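Local coordinates for purine nucleoside phosphorylase (Thermus thermophilus, PDB 6TK9), which probably catalyses the reversible, phosphate-dependent cleavage of purine nucleosides such as inosine and guanosine to the free base and ribose 1-phosphate, at residues A[95-100]-A[216-221]; A[1-6]-A[99-104]; A[138-143]-A[151-156]; A[126-131]-A[210-215]. All blocks are in the same frame, centred on the assembly; numbering follows the deposited sequence.

Contact 1 (A[95-100]-A[216-221])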
loop_
_atom_site.group_PDB
_atom_site.type_symbol
_atom_site.label_atom_id
_atom_site.label_comp_id
_atom_site.label_asym_id
_atom_site.label_seq_id
_atom_site.Cartn_x
_atom_site.Cartn_y
_atom_site.Cartn_z
ATOM N N PRO A 95 15.607 -24.538 -24.071
ATOM C CA PRO A 95 14.564 -25.334 -24.722
ATOM C C PRO A 95 13.570 -24.491 -25.546
ATOM O O PRO A 95 13.553 -24.682 -26.756
ATOM C CB PRO A 95 13.894 -26.097 -23.565
ATOM C CG PRO A 95 14.973 -26.212 -22.516
ATOM C CD PRO A 95 15.788 -24.938 -22.664
ATOM N N VAL A 96 12.795 -23.588 -24.937
ATOM C CA VAL A 96 11.769 -22.797 -25.688
ATOM C C VAL A 96 12.428 -22.007 -26.833
ATOM O O VAL A 96 11.742 -21.761 -27.831
ATOM C CB VAL A 96 10.922 -21.874 -24.792
ATOM C CG1 VAL A 96 10.114 -22.679 -23.789
ATOM C CG2 VAL A 96 11.752 -20.805 -24.095
ATOM N N ARG A 97 13.698 -21.624 -26.726
ATOM C CA ARG A 97 14.402 -20.923 -27.836
ATOM C C ARG A 97 14.553 -21.900 -29.020
ATOM O O ARG A 97 14.146 -21.521 -30.135
ATOM C CB ARG A 97 15.742 -20.328 -27.371
ATOM C CG ARG A 97 15.610 -19.067 -26.517
ATOM C CD ARG A 97 16.900 -18.633 -25.829
ATOM N NE ARG A 97 16.996 -17.190 -25.651
ATOM C CZ ARG A 97 17.957 -16.540 -24.981
ATOM N NH1 ARG A 97 18.947 -17.196 -24.400
ATOM N NH2 ARG A 97 17.920 -15.216 -24.911
ATOM N N VAL A 98 15.091 -23.108 -28.784
ATOM C CA VAL A 98 15.165 -24.224 -29.782
ATOM C C VAL A 98 13.754 -24.524 -30.300
ATOM O O VAL A 98 13.569 -24.648 -31.530
ATOM C CB VAL A 98 15.820 -25.485 -29.184
ATOM C CG1 VAL A 98 15.632 -26.706 -30.067
ATOM C CG2 VAL A 98 17.293 -25.257 -28.916
ATOM N N GLY A 99 12.784 -24.599 -29.394
ATOM C CA GLY A 99 11.373 -24.796 -29.763
ATOM C C GLY A 99 10.942 -23.800 -30.818
ATOM O O GLY A 99 10.226 -24.180 -31.757
ATOM N N PHE A 100 11.321 -22.539 -30.651
ATOM C CA PHE A 100 10.897 -21.443 -31.557
ATOM C C PHE A 100 11.503 -21.692 -32.941
ATOM O O PHE A 100 10.821 -21.474 -33.943
ATOM C CB PHE A 100 11.289 -20.078 -30.991
ATOM C CG PHE A 100 10.906 -18.919 -31.871
ATOM C CD1 PHE A 100 9.610 -18.427 -31.872
ATOM C CD2 PHE A 100 11.845 -18.319 -32.690
ATOM C CE1 PHE A 100 9.259 -17.350 -32.671
ATOM C CE2 PHE A 100 11.492 -17.255 -33.505
ATOM C CZ PHE A 100 10.199 -16.781 -33.502
ATOM N N VAL A 216 8.655 -16.675 -20.663
ATOM C CA VAL A 216 7.817 -15.582 -21.235
ATOM C C VAL A 216 8.709 -14.482 -21.819
ATOM O O VAL A 216 8.424 -14.054 -22.926
ATOM C CB VAL A 216 6.850 -14.994 -20.208
ATOM C CG1 VAL A 216 6.109 -13.815 -20.828
ATOM C CG2 VAL A 216 5.879 -16.043 -19.685
ATOM N N ILE A 217 9.743 -14.041 -21.102
ATOM C CA ILE A 217 10.661 -12.946 -21.543
ATOM C C ILE A 217 11.460 -13.412 -22.771
ATOM O O ILE A 217 11.531 -12.660 -23.766
ATOM C CB ILE A 217 11.589 -12.490 -20.394
ATOM C CG1 ILE A 217 10.791 -11.863 -19.250
ATOM C CG2 ILE A 217 12.656 -11.541 -20.913
ATOM C CD1 ILE A 217 11.578 -11.657 -17.979
ATOM N N ALA A 218 12.053 -14.604 -22.699
ATOM C CA ALA A 218 12.835 -15.234 -23.794
ATOM C C ALA A 218 11.988 -15.306 -25.074
ATOM O O ALA A 218 12.526 -14.978 -26.159
ATOM C CB ALA A 218 13.333 -16.597 -23.366
ATOM N N LEU A 219 10.715 -15.691 -24.946
ATOM C CA LEU A 219 9.800 -15.947 -26.085
ATOM C C LEU A 219 9.279 -14.632 -26.680
ATOM O O LEU A 219 9.076 -14.605 -27.924
ATOM C CB LEU A 219 8.664 -16.863 -25.632
ATOM C CG LEU A 219 9.046 -18.340 -25.562
ATOM C CD1 LEU A 219 8.014 -19.137 -24.796
ATOM C CD2 LEU A 219 9.219 -18.914 -26.955
ATOM N N ARG A 220 9.095 -13.571 -25.887
ATOM C CA ARG A 220 8.619 -12.266 -26.443
ATOM C C ARG A 220 9.800 -11.570 -27.126
ATOM O O ARG A 220 9.586 -10.868 -28.140
ATOM C CB ARG A 220 7.966 -11.394 -25.367
ATOM C CG ARG A 220 6.676 -11.974 -24.812
ATOM C CD ARG A 220 5.514 -11.997 -25.786
ATOM N NE ARG A 220 5.293 -10.723 -26.439
ATOM C CZ ARG A 220 5.303 -10.534 -27.745
ATOM N NH1 ARG A 220 5.460 -11.550 -28.578
ATOM N NH2 ARG A 220 5.159 -9.317 -28.224
ATOM N N HIS A 221 11.012 -11.787 -26.619
ATOM C CA HIS A 221 12.274 -11.389 -27.302
ATOM C C HIS A 221 12.237 -11.899 -28.753
ATOM O O HIS A 221 12.512 -11.102 -29.668
ATOM C CB HIS A 221 13.463 -11.905 -26.486
ATOM C CG HIS A 221 14.802 -11.631 -27.076
ATOM N ND1 HIS A 221 15.642 -12.650 -27.500
ATOM C CD2 HIS A 221 15.465 -10.475 -27.276
ATOM C CE1 HIS A 221 16.764 -12.124 -27.963
ATOM N NE2 HIS A 221 16.678 -10.792 -27.843
#

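Contact 2 (A[1-6]-A[99-104])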
loop_
_atom_site.group_PDB
_atom_site.type_symbol
_atom_site.label_atom_id
_atom_site.label_comp_id
_atom_site.label_asym_id
_atom_site.label_seq_id
_atom_site.Cartn_x
_atom_site.Cartn_y
_atom_site.Cartn_z
ATOM N N GLU A 1 28.877 -18.767 -28.559
ATOM C CA GLU A 1 28.338 -19.732 -29.519
ATOM C C GLU A 1 26.780 -19.714 -29.460
ATOM O O GLU A 1 26.162 -20.587 -30.107
ATOM C CB GLU A 1 29.015 -21.096 -29.246
ATOM C CG GLU A 1 28.830 -22.153 -30.351
ATOM C CD GLU A 1 29.015 -23.619 -29.951
ATOM O OE1 GLU A 1 29.797 -23.847 -29.034
ATOM O OE2 GLU A 1 28.388 -24.539 -30.560
ATOM N N LEU A 2 26.122 -18.762 -28.772
ATOM C CA LEU A 2 24.637 -18.779 -28.564
ATOM C C LEU A 2 23.962 -18.337 -29.861
ATOM O O LEU A 2 24.251 -17.225 -30.353
ATOM C CB LEU A 2 24.244 -17.860 -27.402
ATOM C CG LEU A 2 22.787 -17.865 -26.898
ATOM C CD1 LEU A 2 21.877 -16.988 -27.747
ATOM C CD2 LEU A 2 22.192 -19.263 -26.732
ATOM N N TYR A 3 23.070 -19.172 -30.370
ATOM C CA TYR A 3 22.566 -19.156 -31.767
ATOM C C TYR A 3 23.197 -20.341 -32.488
ATOM O O TYR A 3 22.430 -21.140 -33.011
ATOM C CB TYR A 3 22.874 -17.897 -32.584
ATOM C CG TYR A 3 22.270 -17.974 -33.967
ATOM C CD1 TYR A 3 20.913 -17.769 -34.156
ATOM C CD2 TYR A 3 23.023 -18.338 -35.074
ATOM C CE1 TYR A 3 20.321 -17.884 -35.404
ATOM C CE2 TYR A 3 22.449 -18.462 -36.331
ATOM C CZ TYR A 3 21.094 -18.230 -36.497
ATOM O OH TYR A 3 20.514 -18.319 -37.724
ATOM N N ASP A 4 24.531 -20.426 -32.494
ATOM C CA ASP A 4 25.284 -21.585 -33.045
ATOM C C ASP A 4 24.966 -22.804 -32.161
ATOM O O ASP A 4 24.789 -23.906 -32.710
ATOM C CB ASP A 4 26.773 -21.258 -33.225
ATOM C CG ASP A 4 27.040 -20.146 -34.238
ATOM O OD1 ASP A 4 26.294 -20.050 -35.222
ATOM O OD2 ASP A 4 27.974 -19.366 -34.024
ATOM N N LYS A 5 24.823 -22.589 -30.857
ATOM C CA LYS A 5 24.369 -23.596 -29.864
ATOM C C LYS A 5 22.937 -24.028 -30.199
ATOM O O LYS A 5 22.650 -25.230 -30.073
ATOM C CB LYS A 5 24.367 -23.014 -28.448
ATOM C CG LYS A 5 25.642 -23.172 -27.635
ATOM C CD LYS A 5 25.409 -22.913 -26.144
ATOM C CE LYS A 5 26.679 -22.760 -25.333
ATOM N NZ LYS A 5 26.427 -22.057 -24.049
ATOM N N ILE A 6 22.067 -23.069 -30.539
ATOM C CA ILE A 6 20.637 -23.311 -30.885
ATOM C C ILE A 6 20.591 -24.193 -32.138
ATOM O O ILE A 6 19.926 -25.234 -32.094
ATOM C CB ILE A 6 19.867 -21.983 -31.059
ATOM C CG1 ILE A 6 19.648 -21.279 -29.724
ATOM C CG2 ILE A 6 18.544 -22.182 -31.778
ATOM C CD1 ILE A 6 19.055 -19.893 -29.878
ATOM N N GLY A 99 12.784 -24.599 -29.394
ATOM C CA GLY A 99 11.373 -24.796 -29.763
ATOM C C GLY A 99 10.942 -23.800 -30.818
ATOM O O GLY A 99 10.226 -24.180 -31.757
ATOM N N PHE A 100 11.321 -22.539 -30.651
ATOM C CA PHE A 100 10.897 -21.443 -31.557
ATOM C C PHE A 100 11.503 -21.692 -32.941
ATOM O O PHE A 100 10.821 -21.474 -33.943
ATOM C CB PHE A 100 11.289 -20.078 -30.991
ATOM C CG PHE A 100 10.906 -18.919 -31.871
ATOM C CD1 PHE A 100 9.610 -18.427 -31.872
ATOM C CD2 PHE A 100 11.845 -18.319 -32.690
ATOM C CE1 PHE A 100 9.259 -17.350 -32.671
ATOM C CE2 PHE A 100 11.492 -17.255 -33.505
ATOM C CZ PHE A 100 10.199 -16.781 -33.502
ATOM N N PHE A 101 12.751 -22.146 -32.971
ATOM C CA PHE A 101 13.576 -22.225 -34.199
ATOM C C PHE A 101 13.290 -23.530 -34.927
ATOM O O PHE A 101 13.704 -23.614 -36.090
ATOM C CB PHE A 101 15.057 -22.060 -33.867
ATOM C CG PHE A 101 15.472 -20.620 -33.774
ATOM C CD1 PHE A 101 15.518 -19.830 -34.916
ATOM C CD2 PHE A 101 15.791 -20.050 -32.548
ATOM C CE1 PHE A 101 15.882 -18.493 -34.837
ATOM C CE2 PHE A 101 16.158 -18.715 -32.470
ATOM C CZ PHE A 101 16.201 -17.940 -33.612
ATOM N N LEU A 102 12.629 -24.482 -34.255
ATOM C CA LEU A 102 11.999 -25.686 -34.864
ATOM C C LEU A 102 10.716 -25.283 -35.607
ATOM O O LEU A 102 10.325 -26.024 -36.545
ATOM C CB LEU A 102 11.670 -26.712 -33.778
ATOM C CG LEU A 102 12.845 -27.524 -33.250
ATOM C CD1 LEU A 102 12.448 -28.305 -32.007
ATOM C CD2 LEU A 102 13.388 -28.464 -34.316
ATOM N N GLY A 103 10.071 -24.181 -35.192
ATOM C CA GLY A 103 8.928 -23.566 -35.903
ATOM C C GLY A 103 7.693 -23.356 -35.022
ATOM O O GLY A 103 6.733 -22.810 -35.539
ATOM N N ALA A 104 7.699 -23.767 -33.747
ATOM C CA ALA A 104 6.674 -23.378 -32.747
ATOM C C ALA A 104 6.705 -21.853 -32.533
ATOM O O ALA A 104 7.564 -21.401 -31.764
ATOM C CB ALA A 104 6.905 -24.120 -31.452
#

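Contact 3 (A[138-143]-A[151-156])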
loop_
_atom_site.group_PDB
_atom_site.type_symbol
_atom_site.label_atom_id
_atom_site.label_comp_id
_atom_site.label_asym_id
_atom_site.label_seq_id
_atom_site.Cartn_x
_atom_site.Cartn_y
_atom_site.Cartn_z
ATOM N N ASN A 138 17.369 -12.433 -15.204
ATOM C CA ASN A 138 16.745 -12.126 -16.504
ATOM C C ASN A 138 17.498 -12.906 -17.568
ATOM O O ASN A 138 18.708 -12.817 -17.705
ATOM C CB ASN A 138 16.692 -10.625 -16.762
ATOM C CG ASN A 138 15.839 -10.316 -17.974
ATOM O OD1 ASN A 138 16.103 -10.824 -19.069
ATOM N ND2 ASN A 138 14.797 -9.523 -17.782
ATOM N N PRO A 139 16.796 -13.704 -18.382
ATOM C CA PRO A 139 17.488 -14.602 -19.285
ATOM C C PRO A 139 18.204 -13.815 -20.387
ATOM O O PRO A 139 19.098 -14.369 -20.996
ATOM C CB PRO A 139 16.343 -15.482 -19.788
ATOM C CG PRO A 139 15.159 -14.551 -19.771
ATOM C CD PRO A 139 15.333 -13.774 -18.487
ATOM N N LEU A 140 17.795 -12.571 -20.640
ATOM C CA LEU A 140 18.401 -11.759 -21.734
ATOM C C LEU A 140 19.689 -11.097 -21.254
ATOM O O LEU A 140 20.323 -10.442 -22.074
ATOM C CB LEU A 140 17.422 -10.685 -22.206
ATOM C CG LEU A 140 16.123 -11.227 -22.769
ATOM C CD1 LEU A 140 15.266 -10.105 -23.336
ATOM C CD2 LEU A 140 16.411 -12.290 -23.817
ATOM N N ARG A 141 20.011 -11.185 -19.962
ATOM C CA ARG A 141 21.223 -10.517 -19.430
ATOM C C ARG A 141 22.431 -11.153 -20.115
ATOM O O ARG A 141 22.573 -12.370 -19.980
ATOM C CB ARG A 141 21.359 -10.623 -17.911
ATOM C CG ARG A 141 22.721 -10.149 -17.438
ATOM C CD ARG A 141 22.788 -9.891 -15.952
ATOM N NE ARG A 141 24.087 -9.365 -15.555
ATOM C CZ ARG A 141 24.986 -10.034 -14.840
ATOM N NH1 ARG A 141 24.709 -11.251 -14.404
ATOM N NH2 ARG A 141 26.142 -9.472 -14.527
ATOM N N GLY A 142 23.253 -10.326 -20.762
ATOM C CA GLY A 142 24.422 -10.696 -21.577
ATOM C C GLY A 142 24.365 -9.987 -22.926
ATOM O O GLY A 142 23.570 -9.054 -23.101
ATOM N N PRO A 143 25.172 -10.424 -23.923
ATOM C CA PRO A 143 25.153 -9.813 -25.253
ATOM C C PRO A 143 23.861 -10.232 -25.968
ATOM O O PRO A 143 23.362 -11.287 -25.674
ATOM C CB PRO A 143 26.430 -10.354 -25.917
ATOM C CG PRO A 143 26.656 -11.709 -25.247
ATOM C CD PRO A 143 26.149 -11.529 -23.826
ATOM N N ARG A 151 17.542 -5.805 -28.361
ATOM C CA ARG A 151 18.285 -5.552 -27.086
ATOM C C ARG A 151 17.314 -5.284 -25.929
ATOM O O ARG A 151 17.592 -5.758 -24.842
ATOM C CB ARG A 151 19.220 -4.351 -27.268
ATOM C CG ARG A 151 19.911 -3.841 -26.010
ATOM C CD ARG A 151 21.012 -4.743 -25.463
ATOM N NE ARG A 151 20.534 -5.967 -24.815
ATOM C CZ ARG A 151 21.329 -6.887 -24.256
ATOM N NH1 ARG A 151 22.644 -6.724 -24.249
ATOM N NH2 ARG A 151 20.795 -7.971 -23.706
ATOM N N PHE A 152 16.223 -4.551 -26.171
ATOM C CA PHE A 152 15.253 -4.100 -25.140
ATOM C C PHE A 152 13.829 -4.480 -25.549
ATOM O O PHE A 152 13.014 -3.633 -25.923
ATOM C CB PHE A 152 15.343 -2.590 -24.915
ATOM C CG PHE A 152 16.701 -2.020 -24.610
ATOM C CD1 PHE A 152 17.309 -2.235 -23.382
ATOM C CD2 PHE A 152 17.320 -1.168 -25.509
ATOM C CE1 PHE A 152 18.537 -1.670 -23.091
ATOM C CE2 PHE A 152 18.535 -0.574 -25.207
ATOM C CZ PHE A 152 19.142 -0.835 -23.998
ATOM N N PRO A 153 13.447 -5.769 -25.435
ATOM C CA PRO A 153 12.083 -6.166 -25.742
ATOM C C PRO A 153 11.087 -5.499 -24.796
ATOM O O PRO A 153 11.348 -5.349 -23.607
ATOM C CB PRO A 153 12.104 -7.685 -25.576
ATOM C CG PRO A 153 13.258 -7.934 -24.633
ATOM C CD PRO A 153 14.288 -6.905 -25.019
ATOM N N VAL A 154 9.986 -5.083 -25.398
ATOM C CA VAL A 154 8.761 -4.566 -24.741
ATOM C C VAL A 154 7.980 -5.761 -24.195
ATOM O O VAL A 154 7.674 -6.643 -24.977
ATOM C CB VAL A 154 7.939 -3.774 -25.776
ATOM C CG1 VAL A 154 6.560 -3.400 -25.258
ATOM C CG2 VAL A 154 8.705 -2.554 -26.269
ATOM N N MET A 155 7.596 -5.717 -22.922
ATOM C CA MET A 155 6.914 -6.818 -22.198
ATOM C C MET A 155 5.457 -6.452 -21.880
ATOM O O MET A 155 4.770 -7.219 -21.188
ATOM C CB MET A 155 7.696 -7.112 -20.924
ATOM C CG MET A 155 9.104 -7.615 -21.223
ATOM S SD MET A 155 9.181 -9.051 -22.336
ATOM C CE MET A 155 8.318 -10.242 -21.318
ATOM N N PHE A 156 4.969 -5.343 -22.428
ATOM C CA PHE A 156 3.519 -5.049 -22.540
ATOM C C PHE A 156 2.882 -6.092 -23.459
ATOM O O PHE A 156 3.497 -6.446 -24.493
ATOM C CB PHE A 156 3.297 -3.643 -23.095
ATOM C CG PHE A 156 3.373 -2.536 -22.083
ATOM C CD1 PHE A 156 4.160 -2.649 -20.947
ATOM C CD2 PHE A 156 2.663 -1.362 -22.281
ATOM C CE1 PHE A 156 4.255 -1.601 -20.047
ATOM C CE2 PHE A 156 2.741 -0.318 -21.366
ATOM C CZ PHE A 156 3.538 -0.441 -20.253
#

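Contact 4 (A[126-131]-A[210-215]). With PO4 (phosphate ion), chain G.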
loop_
_atom_site.group_PDB
_atom_site.type_symbol
_atom_site.label_atom_id
_atom_site.label_comp_id
_atom_site.label_asym_id
_atom_site.label_seq_id
_atom_site.Cartn_x
_atom_site.Cartn_y
_atom_site.Cartn_z
ATOM N N MET A 126 -5.833 -20.857 -13.530
ATOM C CA MET A 126 -5.615 -19.396 -13.642
ATOM C C MET A 126 -4.956 -19.149 -14.987
ATOM O O MET A 126 -3.855 -19.657 -15.191
ATOM C CB MET A 126 -4.732 -18.822 -12.524
ATOM C CG MET A 126 -4.625 -17.292 -12.566
ATOM S SD MET A 126 -3.307 -16.604 -11.508
ATOM C CE MET A 126 -1.940 -16.523 -12.658
ATOM N N LEU A 127 -5.656 -18.434 -15.858
ATOM C CA LEU A 127 -5.083 -17.801 -17.060
ATOM C C LEU A 127 -4.142 -16.684 -16.604
ATOM O O LEU A 127 -4.538 -15.899 -15.734
ATOM C CB LEU A 127 -6.248 -17.250 -17.882
ATOM C CG LEU A 127 -5.878 -16.458 -19.128
ATOM C CD1 LEU A 127 -5.149 -17.342 -20.118
ATOM C CD2 LEU A 127 -7.125 -15.852 -19.756
ATOM N N HIS A 128 -2.936 -16.624 -17.155
ATOM C CA HIS A 128 -1.954 -15.547 -16.875
ATOM C C HIS A 128 -2.364 -14.307 -17.670
ATOM O O HIS A 128 -2.511 -14.429 -18.904
ATOM C CB HIS A 128 -0.542 -15.993 -17.253
ATOM C CG HIS A 128 0.033 -17.054 -16.377
ATOM N ND1 HIS A 128 1.388 -17.278 -16.312
ATOM C CD2 HIS A 128 -0.553 -17.946 -15.541
ATOM C CE1 HIS A 128 1.616 -18.270 -15.467
ATOM N NE2 HIS A 128 0.438 -18.697 -14.972
ATOM N N LEU A 129 -2.530 -13.168 -16.994
ATOM C CA LEU A 129 -2.760 -11.848 -17.631
ATOM C C LEU A 129 -1.474 -11.039 -17.663
ATOM O O LEU A 129 -1.332 -10.255 -18.583
ATOM C CB LEU A 129 -3.830 -11.106 -16.843
ATOM C CG LEU A 129 -5.201 -11.756 -16.912
ATOM C CD1 LEU A 129 -6.241 -10.897 -16.203
ATOM C CD2 LEU A 129 -5.595 -11.996 -18.361
ATOM N N ASP A 130 -0.594 -11.213 -16.673
ATOM C CA ASP A 130 0.704 -10.483 -16.577
ATOM C C ASP A 130 1.618 -11.185 -15.570
ATOM O O ASP A 130 1.170 -12.150 -14.905
ATOM C CB ASP A 130 0.475 -9.032 -16.157
ATOM C CG ASP A 130 1.459 -8.042 -16.731
ATOM O OD1 ASP A 130 2.317 -8.474 -17.505
ATOM O OD2 ASP A 130 1.365 -6.846 -16.364
ATOM N N TYR A 131 2.858 -10.722 -15.449
ATOM C CA TYR A 131 3.883 -11.372 -14.591
ATOM C C TYR A 131 4.641 -10.305 -13.798
ATOM O O TYR A 131 4.747 -9.099 -14.195
ATOM C CB TYR A 131 4.839 -12.241 -15.433
ATOM C CG TYR A 131 5.840 -11.455 -16.242
ATOM C CD1 TYR A 131 6.953 -10.890 -15.648
ATOM C CD2 TYR A 131 5.641 -11.211 -17.583
ATOM C CE1 TYR A 131 7.834 -10.093 -16.359
ATOM C CE2 TYR A 131 6.541 -10.455 -18.322
ATOM C CZ TYR A 131 7.636 -9.875 -17.706
ATOM O OH TYR A 131 8.518 -9.109 -18.416
ATOM N N MET A 210 7.679 -20.890 -9.293
ATOM C CA MET A 210 9.148 -20.819 -9.426
ATOM C C MET A 210 9.593 -21.025 -10.877
ATOM O O MET A 210 10.741 -21.406 -11.053
ATOM C CB MET A 210 9.743 -21.891 -8.517
ATOM C CG MET A 210 9.277 -21.770 -7.090
ATOM S SD MET A 210 10.041 -23.031 -6.063
ATOM C CE MET A 210 9.387 -22.602 -4.457
ATOM N N SER A 211 8.756 -20.729 -11.877
ATOM C CA SER A 211 9.038 -20.991 -13.315
ATOM C C SER A 211 8.421 -19.919 -14.225
ATOM O O SER A 211 7.861 -18.972 -13.694
ATOM C CB SER A 211 8.466 -22.322 -13.661
ATOM O OG SER A 211 7.050 -22.230 -13.774
ATOM N N THR A 212 8.490 -20.102 -15.558
ATOM C CA THR A 212 7.599 -19.499 -16.600
ATOM C C THR A 212 8.059 -18.109 -17.039
ATOM O O THR A 212 8.096 -17.849 -18.257
ATOM C CB THR A 212 6.160 -19.330 -16.106
ATOM O OG1 THR A 212 5.742 -20.602 -15.615
ATOM C CG2 THR A 212 5.210 -18.830 -17.175
ATOM N N VAL A 213 8.330 -17.213 -16.090
ATOM C CA VAL A 213 8.664 -15.791 -16.408
ATOM C C VAL A 213 9.894 -15.749 -17.315
ATOM O O VAL A 213 9.877 -15.055 -18.318
ATOM C CB VAL A 213 8.799 -14.959 -15.123
ATOM C CG1 VAL A 213 9.407 -13.590 -15.370
ATOM C CG2 VAL A 213 7.450 -14.828 -14.436
ATOM N N PRO A 214 10.993 -16.495 -17.064
ATOM C CA PRO A 214 12.147 -16.414 -17.955
ATOM C C PRO A 214 11.750 -16.864 -19.367
ATOM O O PRO A 214 12.181 -16.251 -20.314
ATOM C CB PRO A 214 13.231 -17.300 -17.315
ATOM C CG PRO A 214 12.558 -18.043 -16.167
ATOM C CD PRO A 214 11.222 -17.381 -15.908
ATOM N N GLU A 215 10.933 -17.915 -19.459
ATOM C CA GLU A 215 10.363 -18.448 -20.726
ATOM C C GLU A 215 9.565 -17.324 -21.396
ATOM O O GLU A 215 9.832 -17.038 -22.595
ATOM C CB GLU A 215 9.546 -19.727 -20.467
ATOM C CG GLU A 215 10.413 -20.908 -20.049
ATOM C CD GLU A 215 9.841 -21.842 -18.995
ATOM O OE1 GLU A 215 8.957 -22.633 -19.340
ATOM O OE2 GLU A 215 10.298 -21.801 -17.838
HETATM P P PO4 G . 6.392 -25.732 -12.316
HETATM O O1 PO4 G . 7.609 -26.138 -13.162
HETATM O O2 PO4 G . 6.603 -26.155 -10.865
HETATM O O3 PO4 G . 5.130 -26.393 -12.831
HETATM O O4 PO4 G . 6.218 -24.220 -12.430
#

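Contact 1 (A[95-100]-A[216-221])
Val-96 and Leu-219 carry the apolar part of this helix-helix contact, their side chains crossing at about a right angle. Followed outward, Val-96 CB stands 4.0 Å from both Leu-219 CD1 and Leu-219 CD2, so it faces the fork of the leucine. One bond further, Val-96 CG2 meets the branch point itself, Leu-219 CG, at 3.9 Å. The torsion that puts it there (chi1 -63°) sets CG2 between the backbone N and the carbonyl carbon, while CG1 lies beside the N and packs on Glu-215. The leucine also reaches the backbone, Leu-219 CD2 lying 3.9 Å from Val-96 O. Beside this pair Arg-97 runs past Ala-218, with its NE 4.4 Å from Ala-218 CB. His-221 ND1 lies near the guanidinium plane, but at 4.3 Å from Arg-97 NH2 the two only neighbour each other; the polar end of His-221 is bonded through NE2 to Asn-144. The segment axes come within 9.7 Å at an angle of 27°, a nearly parallel packing. Helices 94-102 and 213-222 thus lie together on the sheet, Val-96 and Leu-219 both resting on Phe-107 of strand 106-115 and Leu-219 also on Val-226 of strand 225-235.

Contact 2 (A[1-6]-A[99-104])
Phe-101 meets Ile-6 and Tyr-3 at the start of the N-terminal helix, and the segment that presents it begins at Gly-99, whose carbonyl is reused at the helix end. Next comes Phe-100, which packs back on its neighbour: Phe-100 CD2 sits 4.2 Å above the plane of the Phe-101 ring, over its centre. Phe-101 then does the touching. With CG of Phe-101 anti to its carbonyl carbon (chi1 -84°), the Phe-101 and Ile-6 side chains cross at about a right angle, and Phe-101 CD2 comes within 3.6 Å of Ile-6 CG2. Further along the same ring side, Phe-101 CE2 lies 4.1 Å from Ile-6 CD1. The contact joins helix 4-14, with Tyr-3 at its N-cap position, to helix 94-102, one of the helices flanking the sheet of the phosphorylase-superfamily fold. At the ring tip Phe-101 CZ approaches the edge of Tyr-3, 4.5 Å from Tyr-3 CE1; the Tyr-3 ring also has a cation-pi partner in Arg-147. Leu-102 turns onto Val-13 of helix 4-14. Gly-103 ends the helix in a Schellman motif, at a phi of 127° where a CB would jam against the preceding carbonyl O. Ala-104 N follows with a weak bond of 3.2 Å to Gly-99 O.

Contact 3 (A[138-143]-A[151-156])
Arg-151 reaches across to Gly-142 just after a type I beta turn, Asn-138 to Arg-141, that carries an Asx turn within it. Its CB points away from the other segment, and bends at chi2 (72°) and chi3 (-73°) swing the guanidinium back end-on, both terminal nitrogens converging on one carbonyl. Arg-151 NH1 to Gly-142 O is the straighter bond, 2.8 Å at 154° and in the carbonyl plane; Arg-151 NH2 gives the same oxygen a 3.0 Å bond tilted out of it. On the way, Arg-151 CG lies over the centre of the Phe-152 ring. With a leucine here both donors are gone, and Gly-142 O would probably be left without its two-nitrogen partner. Leu-140 instead reaches toward the Pro-153 ring with its CD1, nearest to CG and CD; the modelled 3.2 Å from Leu-140 CD1 to Pro-153 CG is doubtfully short. A second subunit abuts this loop, its Ser-190 bonded to Asn-138 ND2. Asn-138 OD1 closes the Asx turn, accepting from Leu-140 N at 2.9 Å in the carbonyl plane.

Contact 4 (A[126-131]-A[210-215])
The phosphate pocket is bordered by the loop and first helical residues of 210-215, whose Thr-212 and Val-213 pack against His-128 and Tyr-131 of strand 124-133. Ser-211 OG donates to O4 of the bound phosphate at 2.5 Å, its chi1 of 75° placing OG between the backbone N and the carbonyl carbon. Thr-212 OG1 in turn donates to Ser-211 OG at 2.8 Å, a second-shell bond that would help hold the serine hydroxyl toward the anion. An alanine here removes that hydroxyl, so the phosphate would probably lose one of its donors and Thr-212 OG1 its acceptor. The other branch of Thr-212 faces the strand: CG2, anti to the backbone N, approaches the edge of the imidazole, 4.0 Å from His-128 CE1. That ring is fixed on both nitrogens, by Tyr-159 at ND1 and Ser-230 at NE2. Val-213 runs obliquely against the CD1 side of the tyrosine, its CG1 3.7 Å from Tyr-131 CD1 and its CG2 3.8 Å from Tyr-131 CB. Glu-215 forms a salt bridge to Arg-80, which itself bonds the phosphate together with Ser-29, His-82 and the backbone N of Ala-112. The ion probably came from the crystallisation liquor, yet this set of serines, arginine, histidine and backbone amide is consistent with the substrate-phosphate site of purine nucleoside phosphorylases of this superfamily.

In the fold
From the N terminus, contact 2 closes the first long loop, bringing residues 1-6 onto the end of helix 94-102. Contact 1 opens on that same helix, sharing Gly-99 and Phe-100 with contact 2, and closes a loop at helix 213-222. The other two contacts nest inside it: contact 4 spans strand 124-133 to the start of helix 213-222, and within its loop lies contact 3, a short-range closure in the segment leading to helix 161-173. Leu-140 touches Ile-217 and His-221 of contact 1, and Met-155 lies beside Tyr-131 of contact 4. Together they tie the N-terminal helix, two sheet-packed helices, a central strand and an interface loop, with contacts 3 and 4 both reaching the second subunit.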